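Local structure of agglutinin alpha chain (Artocarpus integer, 4R6R) at residues A[82-87]-A[122-127]. The protein binds D-galactose and the T-antigen disaccharide Gal-beta1,3-GalNAc as a tetrameric plant lectin that recognises human IgA1. Numbering follows the deposited sequence.
Sequences RSLTFK and YWLDYF. With 147 (4-nitrophenyl beta-D-galactopyranoside), chain I.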
loop_
_atom_site.group_PDB
_atom_site.type_symbol
_atom_site.label_atom_id
_atom_site.label_comp_id
_atom_site.label_asym_id
_atom_site.label_seq_id
_atom_site.Cartn_x
_atom_site.Cartn_y
_atom_site.Cartn_z
ATOM N N ARG A 82 -30.135 3.713 6.813
ATOM C CA ARG A 82 -31.350 4.322 6.295
ATOM C C ARG A 82 -31.159 5.080 4.966
ATOM O O ARG A 82 -32.084 5.109 4.167
ATOM C CB ARG A 82 -31.981 5.263 7.317
ATOM C CG ARG A 82 -32.458 4.458 8.547
ATOM C CD ARG A 82 -33.529 5.175 9.339
ATOM N NE ARG A 82 -34.791 5.032 8.581
ATOM C CZ ARG A 82 -35.906 5.694 8.890
ATOM N NH1 ARG A 82 -35.926 6.536 9.936
ATOM N NH2 ARG A 82 -36.966 5.523 8.162
ATOM N N SER A 83 -29.961 5.665 4.695
ATOM C CA SER A 83 -29.740 6.331 3.444
ATOM C C SER A 83 -28.273 6.224 3.094
ATOM O O SER A 83 -27.429 6.072 3.954
ATOM C CB SER A 83 -30.136 7.827 3.570
ATOM O OG SER A 83 -29.948 8.618 2.447
ATOM N N LEU A 84 -28.041 6.352 1.803
ATOM C CA LEU A 84 -26.667 6.475 1.228
ATOM C C LEU A 84 -26.672 7.547 0.181
ATOM O O LEU A 84 -27.624 7.700 -0.631
ATOM C CB LEU A 84 -26.214 5.188 0.550
ATOM C CG LEU A 84 -25.986 4.040 1.512
ATOM C CD1 LEU A 84 -25.835 2.715 0.744
ATOM C CD2 LEU A 84 -24.712 4.300 2.335
ATOM N N THR A 85 -25.552 8.255 0.140
ATOM C CA THR A 85 -25.227 9.196 -0.953
ATOM C C THR A 85 -23.811 8.948 -1.409
ATOM O O THR A 85 -22.912 8.745 -0.583
ATOM C CB THR A 85 -25.315 10.648 -0.449
ATOM O OG1 THR A 85 -26.659 10.859 0.020
ATOM C CG2 THR A 85 -24.963 11.651 -1.588
ATOM N N PHE A 86 -23.628 8.883 -2.706
ATOM C CA PHE A 86 -22.298 8.705 -3.310
ATOM C C PHE A 86 -21.899 9.961 -4.079
ATOM O O PHE A 86 -22.549 10.344 -5.096
ATOM C CB PHE A 86 -22.315 7.495 -4.278
ATOM C CG PHE A 86 -22.593 6.201 -3.589
ATOM C CD1 PHE A 86 -21.557 5.460 -3.022
ATOM C CD2 PHE A 86 -23.914 5.708 -3.483
ATOM C CE1 PHE A 86 -21.802 4.279 -2.313
ATOM C CE2 PHE A 86 -24.150 4.499 -2.779
ATOM C CZ PHE A 86 -23.116 3.784 -2.187
ATOM N N LYS A 87 -20.847 10.636 -3.627
ATOM C CA LYS A 87 -20.370 11.793 -4.354
ATOM C C LYS A 87 -19.126 11.371 -5.102
ATOM O O LYS A 87 -18.193 10.819 -4.491
ATOM C CB LYS A 87 -20.012 12.927 -3.379
ATOM C CG LYS A 87 -19.398 14.131 -4.067
ATOM C CD LYS A 87 -18.850 14.990 -2.958
ATOM C CE LYS A 87 -17.969 16.083 -3.518
ATOM N NZ LYS A 87 -17.769 17.053 -2.395
ATOM N N TYR A 122 -33.807 -7.558 6.495
ATOM C CA TYR A 122 -34.864 -6.789 5.775
ATOM C C TYR A 122 -34.193 -5.580 5.083
ATOM O O TYR A 122 -34.618 -5.133 3.996
ATOM C CB TYR A 122 -35.944 -6.298 6.784
ATOM C CG TYR A 122 -36.964 -7.374 7.195
ATOM C CD1 TYR A 122 -36.679 -8.711 7.107
ATOM C CD2 TYR A 122 -38.257 -6.997 7.550
ATOM C CE1 TYR A 122 -37.595 -9.695 7.459
ATOM C CE2 TYR A 122 -39.208 -7.974 7.867
ATOM C CZ TYR A 122 -38.851 -9.297 7.823
ATOM O OH TYR A 122 -39.772 -10.286 8.136
ATOM N N TRP A 123 -33.244 -4.983 5.811
ATOM C CA TRP A 123 -32.517 -3.782 5.280
ATOM C C TRP A 123 -31.003 -4.022 5.408
ATOM O O TRP A 123 -30.532 -4.949 6.077
ATOM C CB TRP A 123 -32.932 -2.456 5.952
ATOM C CG TRP A 123 -34.415 -2.339 5.847
ATOM C CD1 TRP A 123 -35.159 -2.007 4.715
ATOM C CD2 TRP A 123 -35.386 -2.717 6.885
ATOM N NE1 TRP A 123 -36.514 -2.129 5.013
ATOM C CE2 TRP A 123 -36.691 -2.529 6.303
ATOM C CE3 TRP A 123 -35.286 -3.217 8.187
ATOM C CZ2 TRP A 123 -37.885 -2.815 7.015
ATOM C CZ3 TRP A 123 -36.491 -3.454 8.910
ATOM C CH2 TRP A 123 -37.738 -3.264 8.320
ATOM N N LEU A 124 -30.229 -3.122 4.765
ATOM C CA LEU A 124 -28.779 -3.084 4.934
ATOM C C LEU A 124 -28.515 -2.752 6.417
ATOM O O LEU A 124 -28.795 -1.671 6.890
ATOM C CB LEU A 124 -28.199 -2.007 4.011
ATOM C CG LEU A 124 -26.637 -1.834 4.082
ATOM C CD1 LEU A 124 -25.900 -3.114 3.757
ATOM C CD2 LEU A 124 -26.255 -0.669 3.134
ATOM N N ASP A 125 -27.923 -3.711 7.106
ATOM C CA ASP A 125 -27.671 -3.552 8.535
ATOM C C ASP A 125 -26.440 -2.728 8.806
ATOM O O ASP A 125 -26.455 -1.879 9.668
ATOM C CB ASP A 125 -27.475 -4.931 9.204
ATOM C CG ASP A 125 -28.674 -5.885 8.989
ATOM O OD1 ASP A 125 -29.788 -5.421 9.320
ATOM O OD2 ASP A 125 -28.488 -7.013 8.453
ATOM N N TYR A 126 -25.369 -3.001 8.032
ATOM C CA TYR A 126 -24.114 -2.303 8.278
ATOM C C TYR A 126 -23.311 -2.602 7.035
ATOM O O TYR A 126 -23.578 -3.566 6.296
ATOM C CB TYR A 126 -23.392 -2.741 9.617
ATOM C CG TYR A 126 -23.050 -4.174 9.693
ATOM C CD1 TYR A 126 -21.962 -4.715 8.997
ATOM C CD2 TYR A 126 -23.824 -5.048 10.511
ATOM C CE1 TYR A 126 -21.684 -6.078 9.049
ATOM C CE2 TYR A 126 -23.548 -6.407 10.576
ATOM C CZ TYR A 126 -22.485 -6.921 9.863
ATOM O OH TYR A 126 -22.225 -8.276 9.955
ATOM N N PHE A 127 -22.252 -1.793 6.871
ATOM C CA PHE A 127 -21.274 -2.084 5.813
ATOM C C PHE A 127 -19.940 -1.459 6.149
ATOM O O PHE A 127 -19.846 -0.578 7.029
ATOM C CB PHE A 127 -21.749 -1.563 4.431
ATOM C CG PHE A 127 -21.634 -0.067 4.262
ATOM C CD1 PHE A 127 -22.531 0.801 4.861
ATOM C CD2 PHE A 127 -20.604 0.519 3.523
ATOM C CE1 PHE A 127 -22.384 2.193 4.764
ATOM C CE2 PHE A 127 -20.517 1.884 3.356
ATOM C CZ PHE A 127 -21.361 2.767 4.011
HETATM C C1 147 I . -34.027 -9.255 10.273
HETATM C C2 147 I . -32.788 -9.989 10.857
HETATM O O2 147 I . -33.135 -11.153 11.660
HETATM C C3 147 I . -31.923 -9.038 11.703
HETATM O O3 147 I . -30.699 -9.728 12.034
HETATM C C4 147 I . -31.632 -7.716 10.858
HETATM O O4 147 I . -30.837 -8.164 9.780
HETATM C C5 147 I . -33.013 -7.123 10.310
HETATM C C6 147 I . -32.938 -5.677 9.767
HETATM O O6 147 I . -32.369 -5.615 8.443
HETATM O O5 147 I . -33.665 -8.067 9.420
HETATM O O1 147 I . -34.831 -10.262 9.609
#
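Segment 82-87 of strand 78-88 and segment 122-127, which leads into the start of strand 124-132, belong to two different antiparallel sheets, their backbones too far apart to pair, and meet through the side chains of L84, L124 and F127. The two methyls of L84 divide the work. CD1 comes within 4.2 Å of L124 CD2, the two leucine side chains crossing at about a right angle; CD2 lies 4.0 Å from F127 CE1 and about as far from CZ, approaching the outer end of the ring obliquely as the two side chains run past each other in opposite directions. CG of F127 sits between the backbone N and the carbonyl carbon (chi1 75°), which brings the CE1-CZ end of the ring to L84. All three residues are buried, a small apolar patch in the core of the beta-prism.

The loop residues Y122 and W123, with the D125 carboxylate, hold the galactoside. Y122 N donates an almost straight bond to O5 of the sugar (3.0 Å, 171°). W123 N donates to the sugar O6 at 2.8 Å. The O6 hydroxyl in turn donates to D125 OD1 at 2.7 Å, while O4 lies within weak bonding distance of either OD1 or OD2, its single proton not settled between them. O6 is thus held by two bonds, and S119 OG, bonded to D125 OD2, probably helps fix the carboxylate. W123 CE3 packs against C6 of the sugar at 3.7 Å, and G1 N adds a further bond to the ligand.

D125 and Y126 form a classic beta bulge opposite S119, and R82 and S83 form another opposite Y71. Strand 78-88 lies between strands 65-75 and 92-97 in its four-stranded sheet; strand 124-132 flanks strand 110-120 and, through Y126 and F127, pairs antiparallel with a strand of the bound peptide, another chain.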